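Local coordinates for protein alpha-1,3-glucanase (Bacillus circulans, PDB 5ZRU) that hydrolyses alpha-1,3-glucan as a GH87-family glucanase, this chain being the catalytic unit of a longer protein that probably also binds carbohydrate, at residues L229-K234 with Q264-I269; I257-P262 with I282-N287; R289-E294 with N349-V354; K299-N304 with V314-F319. All coordinates share one frame; numbering follows the deposited sequence.

Contact 1 (L229-K234 with Q264-I269)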
# COMPACT_ATOMS: atom_id res chain seq x y z
N LEU A 229 -17.17 14.36 6.77
CA LEU A 229 -17.94 14.28 5.53
C LEU A 229 -18.80 13.02 5.57
O LEU A 229 -18.27 11.90 5.52
CB LEU A 229 -17.02 14.28 4.31
CG LEU A 229 -16.02 15.43 4.20
CD1 LEU A 229 -15.30 15.36 2.85
CD2 LEU A 229 -16.69 16.78 4.34
N GLY A 230 -20.12 13.20 5.67
CA GLY A 230 -21.06 12.11 5.85
C GLY A 230 -21.48 11.39 4.59
O GLY A 230 -22.43 10.60 4.62
N ASN A 231 -20.83 11.65 3.47
CA ASN A 231 -21.03 10.85 2.27
C ASN A 231 -19.84 11.05 1.34
O ASN A 231 -18.87 11.72 1.70
CB ASN A 231 -22.34 11.19 1.56
CG ASN A 231 -23.00 9.95 0.96
OD1 ASN A 231 -22.51 9.38 -0.04
ND2 ASN A 231 -24.10 9.52 1.59
N MET A 232 -19.94 10.48 0.14
CA MET A 232 -18.88 10.65 -0.85
C MET A 232 -18.78 12.12 -1.24
O MET A 232 -19.79 12.80 -1.42
CB MET A 232 -19.17 9.78 -2.07
CG MET A 232 -18.07 9.80 -3.16
SD MET A 232 -18.52 8.88 -4.64
CE MET A 232 -18.77 7.22 -3.98
N TRP A 233 -17.55 12.61 -1.34
CA TRP A 233 -17.31 13.98 -1.81
C TRP A 233 -17.17 13.93 -3.33
O TRP A 233 -16.16 13.43 -3.84
CB TRP A 233 -16.07 14.57 -1.15
CG TRP A 233 -15.84 16.04 -1.46
CD1 TRP A 233 -16.72 16.90 -2.08
CD2 TRP A 233 -14.65 16.79 -1.22
NE1 TRP A 233 -16.15 18.15 -2.21
CE2 TRP A 233 -14.88 18.11 -1.69
CE3 TRP A 233 -13.41 16.49 -0.63
CZ2 TRP A 233 -13.92 19.12 -1.59
CZ3 TRP A 233 -12.46 17.49 -0.53
CH2 TRP A 233 -12.72 18.79 -1.02
N LYS A 234 -18.18 14.43 -4.05
CA LYS A 234 -18.19 14.41 -5.50
C LYS A 234 -17.75 15.77 -6.01
O LYS A 234 -18.44 16.78 -5.79
CB LYS A 234 -19.57 14.04 -6.04
CG LYS A 234 -19.99 12.64 -5.60
CD LYS A 234 -21.40 12.30 -6.03
CE LYS A 234 -21.77 10.91 -5.51
NZ LYS A 234 -22.96 10.34 -6.22
N GLN A 264 -22.00 1.38 1.63
CA GLN A 264 -21.52 1.32 0.25
C GLN A 264 -21.61 2.68 -0.42
O GLN A 264 -22.59 3.41 -0.23
CB GLN A 264 -22.36 0.33 -0.56
CG GLN A 264 -21.78 -1.04 -0.66
CD GLN A 264 -22.80 -2.02 -1.19
OE1 GLN A 264 -23.56 -2.61 -0.42
NE2 GLN A 264 -22.83 -2.20 -2.50
N ALA A 265 -20.59 3.00 -1.21
CA ALA A 265 -20.57 4.19 -2.07
C ALA A 265 -20.81 5.47 -1.28
O ALA A 265 -21.36 6.44 -1.82
CB ALA A 265 -21.59 4.06 -3.21
N SER A 266 -20.38 5.51 -0.02
CA SER A 266 -20.73 6.62 0.86
C SER A 266 -19.53 7.34 1.45
O SER A 266 -19.65 8.00 2.48
CB SER A 266 -21.65 6.13 1.98
OG SER A 266 -22.83 5.58 1.41
N GLY A 267 -18.37 7.24 0.81
CA GLY A 267 -17.20 7.98 1.26
C GLY A 267 -16.14 7.97 0.18
O GLY A 267 -16.31 7.36 -0.88
N GLY A 268 -15.03 8.64 0.47
CA GLY A 268 -14.00 8.84 -0.54
C GLY A 268 -14.35 9.99 -1.46
O GLY A 268 -15.41 10.62 -1.36
N ILE A 269 -13.43 10.28 -2.38
CA ILE A 269 -13.54 11.42 -3.29
C ILE A 269 -13.70 10.91 -4.72
O ILE A 269 -12.90 10.10 -5.19
CB ILE A 269 -12.32 12.34 -3.18
CG1 ILE A 269 -12.32 13.04 -1.81
CG2 ILE A 269 -12.32 13.37 -4.31
CD1 ILE A 269 -11.07 13.94 -1.57
O HOH W 1 -18.76 9.29 4.69

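Contact 2 (I257-P262 with I282-N287). With PE5 (3,6,9,12,15,18,21,24-octaoxahexacosan-1-ol), chain C.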
# COMPACT_ATOMS: atom_id res chain seq x y z
N ILE A 257 -9.51 14.84 6.78
CA ILE A 257 -10.84 14.61 6.25
C ILE A 257 -11.30 13.25 6.75
O ILE A 257 -10.70 12.22 6.42
CB ILE A 257 -10.88 14.68 4.72
CG1 ILE A 257 -10.57 16.10 4.22
CG2 ILE A 257 -12.26 14.26 4.22
CD1 ILE A 257 -10.57 16.22 2.68
N GLN A 258 -12.36 13.24 7.55
CA GLN A 258 -12.88 12.02 8.15
C GLN A 258 -14.22 11.70 7.53
O GLN A 258 -15.21 12.40 7.78
CB GLN A 258 -13.02 12.16 9.67
CG GLN A 258 -13.64 10.92 10.31
CD GLN A 258 -12.72 9.72 10.21
OE1 GLN A 258 -11.61 9.74 10.76
NE2 GLN A 258 -13.16 8.68 9.51
N PHE A 259 -14.27 10.66 6.69
CA PHE A 259 -15.56 10.19 6.20
C PHE A 259 -16.24 9.39 7.30
O PHE A 259 -15.62 8.52 7.92
CB PHE A 259 -15.38 9.36 4.93
CG PHE A 259 -14.94 10.18 3.75
CD1 PHE A 259 -15.88 10.85 2.97
CD2 PHE A 259 -13.59 10.33 3.44
CE1 PHE A 259 -15.49 11.62 1.90
CE2 PHE A 259 -13.19 11.10 2.35
CZ PHE A 259 -14.14 11.74 1.58
N THR A 260 -17.52 9.69 7.56
CA THR A 260 -18.22 9.12 8.70
C THR A 260 -19.23 8.05 8.33
O THR A 260 -19.77 7.41 9.24
CB THR A 260 -18.94 10.23 9.48
OG1 THR A 260 -19.88 10.89 8.62
CG2 THR A 260 -17.94 11.25 10.02
N ASN A 261 -19.51 7.85 7.05
CA ASN A 261 -20.58 6.96 6.63
C ASN A 261 -20.01 5.58 6.31
O ASN A 261 -19.13 5.48 5.44
CB ASN A 261 -21.29 7.54 5.41
CG ASN A 261 -22.64 6.89 5.13
OD1 ASN A 261 -22.83 5.70 5.34
ND2 ASN A 261 -23.59 7.69 4.63
N PRO A 262 -20.47 4.51 6.97
CA PRO A 262 -19.93 3.17 6.71
C PRO A 262 -20.54 2.46 5.52
O PRO A 262 -20.10 1.35 5.19
CB PRO A 262 -20.26 2.42 8.01
CG PRO A 262 -21.60 3.00 8.38
CD PRO A 262 -21.48 4.49 8.04
N ILE A 282 -3.20 16.72 2.68
CA ILE A 282 -4.40 16.33 3.41
C ILE A 282 -4.22 14.89 3.87
O ILE A 282 -3.67 14.07 3.13
CB ILE A 282 -5.65 16.48 2.53
CG1 ILE A 282 -5.98 17.97 2.35
CG2 ILE A 282 -6.84 15.72 3.08
CD1 ILE A 282 -6.79 18.27 1.13
N TYR A 283 -4.65 14.60 5.09
CA TYR A 283 -4.86 13.24 5.56
C TYR A 283 -6.34 12.88 5.40
O TYR A 283 -7.21 13.70 5.71
CB TYR A 283 -4.44 13.09 7.02
CG TYR A 283 -4.90 11.80 7.65
CD1 TYR A 283 -4.18 10.62 7.47
CD2 TYR A 283 -6.07 11.76 8.41
CE1 TYR A 283 -4.62 9.43 8.04
CE2 TYR A 283 -6.51 10.56 8.98
CZ TYR A 283 -5.78 9.41 8.79
OH TYR A 283 -6.21 8.22 9.36
N MET A 284 -6.63 11.66 4.93
CA MET A 284 -8.01 11.21 4.78
C MET A 284 -8.18 9.83 5.41
O MET A 284 -7.32 8.97 5.28
CB MET A 284 -8.45 11.12 3.31
CG MET A 284 -8.30 12.40 2.51
SD MET A 284 -9.54 12.48 1.19
CE MET A 284 -9.36 10.85 0.45
N ASN A 285 -9.33 9.63 6.04
CA ASN A 285 -9.69 8.38 6.68
C ASN A 285 -11.14 8.06 6.35
O ASN A 285 -11.94 8.96 6.10
CB ASN A 285 -9.49 8.48 8.20
CG ASN A 285 -9.70 7.16 8.90
OD1 ASN A 285 -9.37 6.11 8.37
ND2 ASN A 285 -10.27 7.21 10.10
N SER A 286 -11.46 6.77 6.34
CA SER A 286 -12.80 6.29 6.04
C SER A 286 -13.58 5.95 7.30
O SER A 286 -13.09 6.06 8.42
CB SER A 286 -12.73 5.03 5.18
OG SER A 286 -12.41 3.94 6.04
N ASN A 287 -14.83 5.50 7.12
CA ASN A 287 -15.52 4.70 8.12
C ASN A 287 -15.84 3.32 7.55
O ASN A 287 -16.93 2.77 7.76
CB ASN A 287 -16.80 5.39 8.62
CG ASN A 287 -17.32 4.75 9.89
OD1 ASN A 287 -16.57 4.05 10.58
ND2 ASN A 287 -18.59 5.00 10.22
C48 PE5 C . -15.52 7.69 12.40
C50 PE5 C . -14.84 6.34 12.13
O1 PE5 C . -14.95 5.52 13.26
C1 PE5 C . -14.42 4.23 13.10
C2 PE5 C . -14.40 3.48 14.44
O2 PE5 C . -13.51 4.12 15.32
C3 PE5 C . -13.50 3.63 16.63
C4 PE5 C . -12.54 4.46 17.48
O3 PE5 C . -11.26 4.46 16.91
C5 PE5 C . -10.25 5.11 17.63
C6 PE5 C . -9.45 6.04 16.71
O4 PE5 C . -8.37 5.38 16.09
C7 PE5 C . -8.14 5.70 14.75
C8 PE5 C . -8.01 7.22 14.58
O5 PE5 C . -8.13 7.54 13.23
C9 PE5 C . -8.30 8.91 12.96
C10 PE5 C . -6.99 9.46 12.40
O6 PE5 C . -6.59 10.56 13.17
C11 PE5 C . -5.23 10.86 13.07
C12 PE5 C . -4.84 11.87 14.15
O7 PE5 C . -4.40 13.01 13.49
C13 PE5 C . -3.29 13.64 14.07
C14 PE5 C . -3.32 15.12 13.68
O8 PE5 C . -4.66 15.53 13.64
C15 PE5 C . -4.88 16.86 13.22
C16 PE5 C . -5.52 17.65 14.37
O52 PE5 C . -6.88 17.89 14.11

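Contact 3 (R289-E294 with N349-V354). With ZN (zinc ion), chain G; CA (calcium ion), chain J.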
# COMPACT_ATOMS: atom_id res chain seq x y z
N ARG A 289 -15.22 -0.76 6.79
CA ARG A 289 -14.64 -2.01 7.29
C ARG A 289 -14.86 -3.19 6.37
O ARG A 289 -14.47 -4.31 6.73
CB ARG A 289 -15.21 -2.35 8.68
CG ARG A 289 -16.73 -2.47 8.73
CD ARG A 289 -17.20 -3.05 10.07
NE ARG A 289 -17.09 -4.51 10.15
CZ ARG A 289 -18.00 -5.36 9.67
NH1 ARG A 289 -19.08 -4.89 9.06
NH2 ARG A 289 -17.82 -6.67 9.79
N SER A 290 -15.46 -2.99 5.19
CA SER A 290 -15.75 -4.09 4.27
C SER A 290 -15.47 -3.68 2.83
O SER A 290 -15.69 -2.52 2.45
CB SER A 290 -17.21 -4.55 4.40
OG SER A 290 -17.55 -5.50 3.40
N ARG A 291 -15.01 -4.64 2.03
CA ARG A 291 -14.90 -4.47 0.59
C ARG A 291 -16.24 -4.58 -0.13
O ARG A 291 -16.31 -4.26 -1.32
CB ARG A 291 -13.96 -5.52 -0.02
CG ARG A 291 -12.49 -5.27 0.22
CD ARG A 291 -11.63 -6.19 -0.65
NE ARG A 291 -11.72 -5.86 -2.07
CZ ARG A 291 -10.98 -6.43 -3.01
NH1 ARG A 291 -10.09 -7.36 -2.67
NH2 ARG A 291 -11.10 -6.07 -4.28
N TYR A 292 -17.29 -5.03 0.56
CA TYR A 292 -18.61 -5.22 -0.05
C TYR A 292 -18.52 -6.02 -1.36
O TYR A 292 -19.16 -5.68 -2.36
CB TYR A 292 -19.30 -3.88 -0.29
CG TYR A 292 -19.76 -3.15 0.95
CD1 TYR A 292 -20.96 -3.48 1.57
CD2 TYR A 292 -19.03 -2.08 1.46
CE1 TYR A 292 -21.41 -2.79 2.68
CE2 TYR A 292 -19.47 -1.39 2.58
CZ TYR A 292 -20.66 -1.74 3.18
OH TYR A 292 -21.11 -1.06 4.29
N GLY A 293 -17.69 -7.06 -1.36
CA GLY A 293 -17.51 -7.90 -2.54
C GLY A 293 -17.22 -7.16 -3.84
O GLY A 293 -17.88 -7.42 -4.85
N GLU A 294 -16.24 -6.26 -3.83
CA GLU A 294 -15.85 -5.41 -4.96
C GLU A 294 -16.91 -4.38 -5.35
O GLU A 294 -16.76 -3.71 -6.39
CB GLU A 294 -15.48 -6.24 -6.20
CG GLU A 294 -14.39 -7.27 -5.95
CD GLU A 294 -14.93 -8.69 -5.88
OE1 GLU A 294 -15.18 -9.17 -4.75
OE2 GLU A 294 -15.12 -9.32 -6.94
N ASN A 349 -5.33 -0.06 3.35
CA ASN A 349 -6.56 -0.16 2.59
C ASN A 349 -6.93 -1.63 2.39
O ASN A 349 -6.08 -2.53 2.45
CB ASN A 349 -6.42 0.56 1.24
CG ASN A 349 -6.04 2.02 1.41
OD1 ASN A 349 -6.88 2.85 1.78
ND2 ASN A 349 -4.76 2.34 1.16
N LEU A 350 -8.23 -1.86 2.17
CA LEU A 350 -8.77 -3.22 2.10
C LEU A 350 -8.41 -3.93 0.80
O LEU A 350 -8.53 -5.16 0.73
CB LEU A 350 -10.30 -3.17 2.26
CG LEU A 350 -10.76 -2.78 3.67
CD1 LEU A 350 -12.15 -2.18 3.66
CD2 LEU A 350 -10.71 -3.99 4.62
N ALA A 351 -7.98 -3.19 -0.22
CA ALA A 351 -7.55 -3.77 -1.49
C ALA A 351 -6.38 -2.96 -2.04
O ALA A 351 -5.48 -2.61 -1.27
CB ALA A 351 -8.72 -3.81 -2.49
N ASP A 352 -6.36 -2.66 -3.35
CA ASP A 352 -5.18 -2.06 -3.98
C ASP A 352 -4.78 -0.75 -3.31
O ASP A 352 -5.63 0.05 -2.92
CB ASP A 352 -5.42 -1.75 -5.46
CG ASP A 352 -5.87 -2.95 -6.25
OD1 ASP A 352 -6.77 -3.66 -5.77
OD2 ASP A 352 -5.36 -3.14 -7.38
N GLY A 353 -3.47 -0.50 -3.24
CA GLY A 353 -3.01 0.84 -2.93
C GLY A 353 -3.36 1.83 -4.03
O GLY A 353 -4.06 2.82 -3.80
N VAL A 354 -2.89 1.56 -5.25
CA VAL A 354 -3.19 2.38 -6.43
C VAL A 354 -3.41 1.43 -7.59
O VAL A 354 -2.59 0.55 -7.84
CB VAL A 354 -2.05 3.36 -6.79
CG1 VAL A 354 -2.42 4.15 -8.09
CG2 VAL A 354 -1.73 4.31 -5.65
ZN ZN G . -15.73 -11.26 -6.74
CA CA J . -6.49 -5.58 -7.08
O HOH W 2 -8.65 -8.48 -0.25
O HOH W 3 -8.67 -5.36 -6.41
O HOH W 4 -15.41 -12.22 -8.91
O HOH W 5 -6.98 -7.58 -7.74
O HOH W 6 -8.12 -5.13 -8.61
O HOH W 7 -4.89 -5.39 -8.38

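Contact 4 (K299-N304 with V314-F319)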
# COMPACT_ATOMS: atom_id res chain seq x y z
N LYS A 299 -13.24 4.07 -2.66
CA LYS A 299 -11.80 4.31 -2.71
C LYS A 299 -11.51 5.74 -2.27
O LYS A 299 -12.38 6.62 -2.32
CB LYS A 299 -11.25 4.07 -4.12
CG LYS A 299 -11.46 2.66 -4.68
CD LYS A 299 -12.70 2.57 -5.57
CE LYS A 299 -12.76 1.22 -6.30
NZ LYS A 299 -13.94 1.10 -7.20
N GLY A 300 -10.27 5.97 -1.81
CA GLY A 300 -9.91 7.31 -1.38
C GLY A 300 -10.09 8.34 -2.48
O GLY A 300 -10.68 9.41 -2.26
N PHE A 301 -9.61 8.03 -3.68
CA PHE A 301 -9.73 8.89 -4.85
C PHE A 301 -10.20 8.05 -6.03
O PHE A 301 -9.64 6.99 -6.28
CB PHE A 301 -8.39 9.56 -5.19
CG PHE A 301 -7.81 10.39 -4.08
CD1 PHE A 301 -8.24 11.69 -3.87
CD2 PHE A 301 -6.83 9.87 -3.25
CE1 PHE A 301 -7.69 12.47 -2.85
CE2 PHE A 301 -6.27 10.64 -2.23
CZ PHE A 301 -6.71 11.94 -2.03
N MET A 302 -11.20 8.55 -6.77
CA MET A 302 -11.89 7.75 -7.78
C MET A 302 -12.20 8.57 -9.02
O MET A 302 -12.30 9.80 -8.97
CB MET A 302 -13.23 7.21 -7.25
CG MET A 302 -13.12 6.26 -6.09
SD MET A 302 -14.77 5.86 -5.44
CE MET A 302 -15.02 7.18 -4.24
N ASP A 303 -12.35 7.85 -10.14
CA ASP A 303 -12.99 8.27 -11.40
C ASP A 303 -12.08 9.09 -12.31
O ASP A 303 -11.06 8.56 -12.75
CB ASP A 303 -14.32 8.97 -11.08
CG ASP A 303 -15.29 8.02 -10.41
OD1 ASP A 303 -15.45 6.89 -10.92
OD2 ASP A 303 -15.88 8.38 -9.37
N ASN A 304 -12.42 10.35 -12.63
CA ASN A 304 -11.81 11.06 -13.77
C ASN A 304 -10.74 12.05 -13.31
O ASN A 304 -11.06 13.13 -12.81
CB ASN A 304 -12.87 11.80 -14.59
CG ASN A 304 -14.00 10.91 -15.04
OD1 ASN A 304 -15.17 11.20 -14.78
ND2 ASN A 304 -13.67 9.83 -15.73
N VAL A 314 -0.26 13.44 0.20
CA VAL A 314 -1.48 13.05 0.90
C VAL A 314 -1.18 11.79 1.71
O VAL A 314 -0.21 11.07 1.48
CB VAL A 314 -2.67 12.82 -0.06
CG1 VAL A 314 -3.08 14.12 -0.76
CG2 VAL A 314 -2.38 11.69 -1.07
N TRP A 315 -2.06 11.54 2.68
CA TRP A 315 -1.96 10.41 3.60
C TRP A 315 -3.36 9.82 3.67
O TRP A 315 -4.28 10.48 4.17
CB TRP A 315 -1.47 10.89 4.97
CG TRP A 315 -1.05 9.82 5.94
CD1 TRP A 315 -1.26 8.47 5.83
CD2 TRP A 315 -0.35 10.02 7.17
NE1 TRP A 315 -0.72 7.82 6.92
CE2 TRP A 315 -0.15 8.75 7.76
CE3 TRP A 315 0.14 11.15 7.84
CZ2 TRP A 315 0.51 8.58 8.98
CZ3 TRP A 315 0.81 10.98 9.05
CH2 TRP A 315 0.99 9.71 9.60
N VAL A 316 -3.56 8.63 3.11
CA VAL A 316 -4.90 8.05 3.01
C VAL A 316 -4.86 6.60 3.48
O VAL A 316 -3.92 5.85 3.17
CB VAL A 316 -5.49 8.14 1.59
CG1 VAL A 316 -5.64 9.60 1.19
CG2 VAL A 316 -4.64 7.36 0.57
N GLU A 317 -5.86 6.21 4.26
CA GLU A 317 -5.90 4.85 4.78
C GLU A 317 -7.34 4.41 5.02
O GLU A 317 -8.25 5.22 5.18
CB GLU A 317 -5.07 4.71 6.07
CG GLU A 317 -5.41 5.65 7.20
CD GLU A 317 -4.43 5.52 8.39
OE1 GLU A 317 -3.55 4.64 8.37
OE2 GLU A 317 -4.56 6.32 9.35
N HIS A 318 -7.51 3.08 5.07
CA HIS A 318 -8.76 2.42 5.42
C HIS A 318 -9.83 2.55 4.35
O HIS A 318 -11.02 2.33 4.63
CB HIS A 318 -9.28 2.91 6.78
CG HIS A 318 -8.27 2.82 7.87
ND1 HIS A 318 -8.14 3.79 8.84
CD2 HIS A 318 -7.33 1.88 8.13
CE1 HIS A 318 -7.16 3.45 9.66
NE2 HIS A 318 -6.66 2.29 9.26
N PHE A 319 -9.45 2.87 3.12
CA PHE A 319 -10.43 2.89 2.04
C PHE A 319 -10.45 1.54 1.34
O PHE A 319 -9.66 0.65 1.62
CB PHE A 319 -10.11 4.03 1.06
CG PHE A 319 -10.34 5.39 1.66
CD1 PHE A 319 -11.60 5.98 1.61
CD2 PHE A 319 -9.31 6.05 2.31
CE1 PHE A 319 -11.83 7.22 2.18
CE2 PHE A 319 -9.52 7.30 2.89
CZ PHE A 319 -10.79 7.89 2.83

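Contact 1 (L229-K234 with Q264-I269)
Met232 lies against the backbone of 264-269 along most of its length. Its CB sits 3.9 Å from Gly268 O. With CG anti to the backbone N (chi1 -176°), the next carbon is carried in closer, Met232 CG standing 3.3 Å from Gly268 O. The chain then bends at chi3, and the methyl tip ends near the Ala265 peptide, CE 3.5 Å from Ala265 O. Glycine suits position 268, since at its backbone angles a side chain would jam against the carbonyl oxygen of Gly267.

On the Trp233 side the two segments join as parallel strands. Trp233 N donates to Gly268 O at 2.9 Å, and Ile269 CA approaches Trp233 O in a CA-H...O contact. The side chains of Trp233 and Ile269 run alongside each other, pointing the same way, with Ile269 CD1 3.6 Å from Trp233 CE3. Phe206 of helix 203-216 meets the indole edge-to-face.

At the other end Asn231 turns its OD1 back to accept from Met232 N (2.8 Å), and the same oxygen rests 3.4 Å from Ser266 CA. A water donates to both Leu229 O and Ser266 O. Gly267 O, buried here, has no partner in the model. Few polar links therefore cross, one direct backbone bond and one water bridge; Met232 carbons on peptide groups and the Trp233-Ile269 packing supply most of the rest.

Contact 2 (I257-P262 with I282-N287)
Gln258 lays its carboxamide alongside that of Asn285, the two amide planes nearly perpendicular at 87°. Its chain leaves with CG anti to the backbone N and folds over at chi2 (67°), which brings OE1 to Asn285 ND2 at 2.9 Å. That donor lies in the carbonyl plane, on a lone pair of OE1. The other end of the amide is also held: Gln258 NE2 donates to Phe259 O at 2.9 Å and, weakly, to Ser286 O, which should keep the group from turning. Asn285 has further partners, His318 through OD1 and Tyr114 through ND2.

Ile257 and Met284 point to the other face of the strands, side by side. Ile257 CD1 packs on Ile282 CG2 at 3.8 Å. Met284 SD comes to the edge of the Phe259 ring, 4.1 Å from CE2, a Met-aromatic contact in which the sulfur sits 83° off the ring normal. Asn285 O lies at the same ring's edge, in its plane.

Beyond the strands, Asn287 ND2 donates to Thr260 O at 2.9 Å, arriving from above the carbonyl plane. A bound polyether chain runs past the polar face, passing Tyr283 OH, which is hydrogen-bonded to Glu317, and bringing its C50 3.3 Å from Asn287 OD1. Between the backbones, Tyr283 O, Ile257 O and Asn285 O accept in turn from Ile257 N, Asn285 N and Phe259 N. Strands in parallel register, amide beside amide and apolar beside apolar from one coil to the next, are the hallmark of the right-handed parallel beta-helix of pectate-lyase-like proteins.

Contact 3 (R289-E294 with N349-V354)
Arg289 brings its carbonyl carbon to Leu350 CD1 at 4.0 Å, while its guanidinium turns elsewhere to donate to Gly89 O. Ser290 N is 3.7 Å from the same Leu350 CD1. The Ser290 hydroxyl accepts from Tyr292 N (2.9 Å), an ST turn, and is also hydrogen-bonded to Asp126.

Arg291 is the main contributor from this segment. Its CG touches Leu350 CB at 3.7 Å as the two side chains slide past each other in opposite directions. A bend at chi3 (69°) then swings the flat group over Ala351, whose CB sits centrally over one guanidinium face, 3.5 Å from CZ. At the edge, in plane, a water accepts from NH1; another water, bonded to calcium, accepts weakly from NH2. Asp375 makes a long, weak ion pair with NH1. With an alanine here, the Ala351 methyl would probably lose its flat cover and Asp375 its weak ion pair.

Farther along, Tyr292 OH is hydrogen-bonded to Pro262 O. Glu294, at the end of the segment, binds zinc through OE2 at 2.0 Å, with His123 as a second protein ligand. On the other segment, Asp352 holds calcium with both oxygens, OD1 at 2.3 Å and OD2 more loosely, while Asp375 and four waters add to the shell. These are loops joining beta-helix strands, bearing neighbouring zinc and calcium sites, with the zinc site also drawing a ligand from the range assigned to catalytic domain D1.

Contact 4 (K299-N304 with V314-F319)
In the interior of the parallel beta-helix, where side chains from different faces of a coil meet, Gly300 and Phe301 pack against Val314, Val316 and Phe319. The backbone of Gly300 rests on the Phe319 ring: its CA stands 3.8 Å from the ring centroid, only 17° off the normal and displaced toward the rim, a CH-pi contact over one face. Gly300 N is 3.5 Å from Phe319 CB, at the root of the aromatic side chain. Having no side chain, Gly300 can bring its backbone this close to the ring.

Phe301 makes the second part of the contact. With CG anti to the carbonyl carbon (chi1 -58°), its ring extends toward strand 314-317. Phe301 CE2 meets Val316 CG1 at 3.6 Å and Val314 CG2 at 4.2 Å, both obliquely, one methyl from each of two residues two positions apart on the strand. The contact is thus largely apolar side-chain and CH-pi packing. Were Phe319 a serine, the Gly300 CA would lose the ring face it rests on, and a gap would probably open beside the glycine backbone.

Around the contact, Met284 of strand 277-285 touches Phe301, Val316 and Phe319 together, and Ile346 of strand 345-347 packs on Val316. Backbone bonds from Gly300 to Ile269 and Cys321 set the beginning of strand 301-302 between the preceding and following coils.

All four contacts are largely buried, but their chemistry changes with place. Contacts 1 and 2 each join adjacent coils through parallel strands, and backbone bonds help hold both; contact 2 adds amide pairing on its polyether-lined face. Contact 4 instead crosses the inside of the beta-helix, largely by apolar side-chain and CH-pi packing, and touches Met284 of contact 2. Contact 3 lies in loops flanking the strands, where an arginine packs on Leu350 and Ala351, with water links and a separate metal site on each segment. The pieces also interlock: 229-234 pairs with 257-262, Ile269 N bonds to Gly300 O, Tyr283 OH to Glu317 OE2, and Leu350 N to Phe319 O.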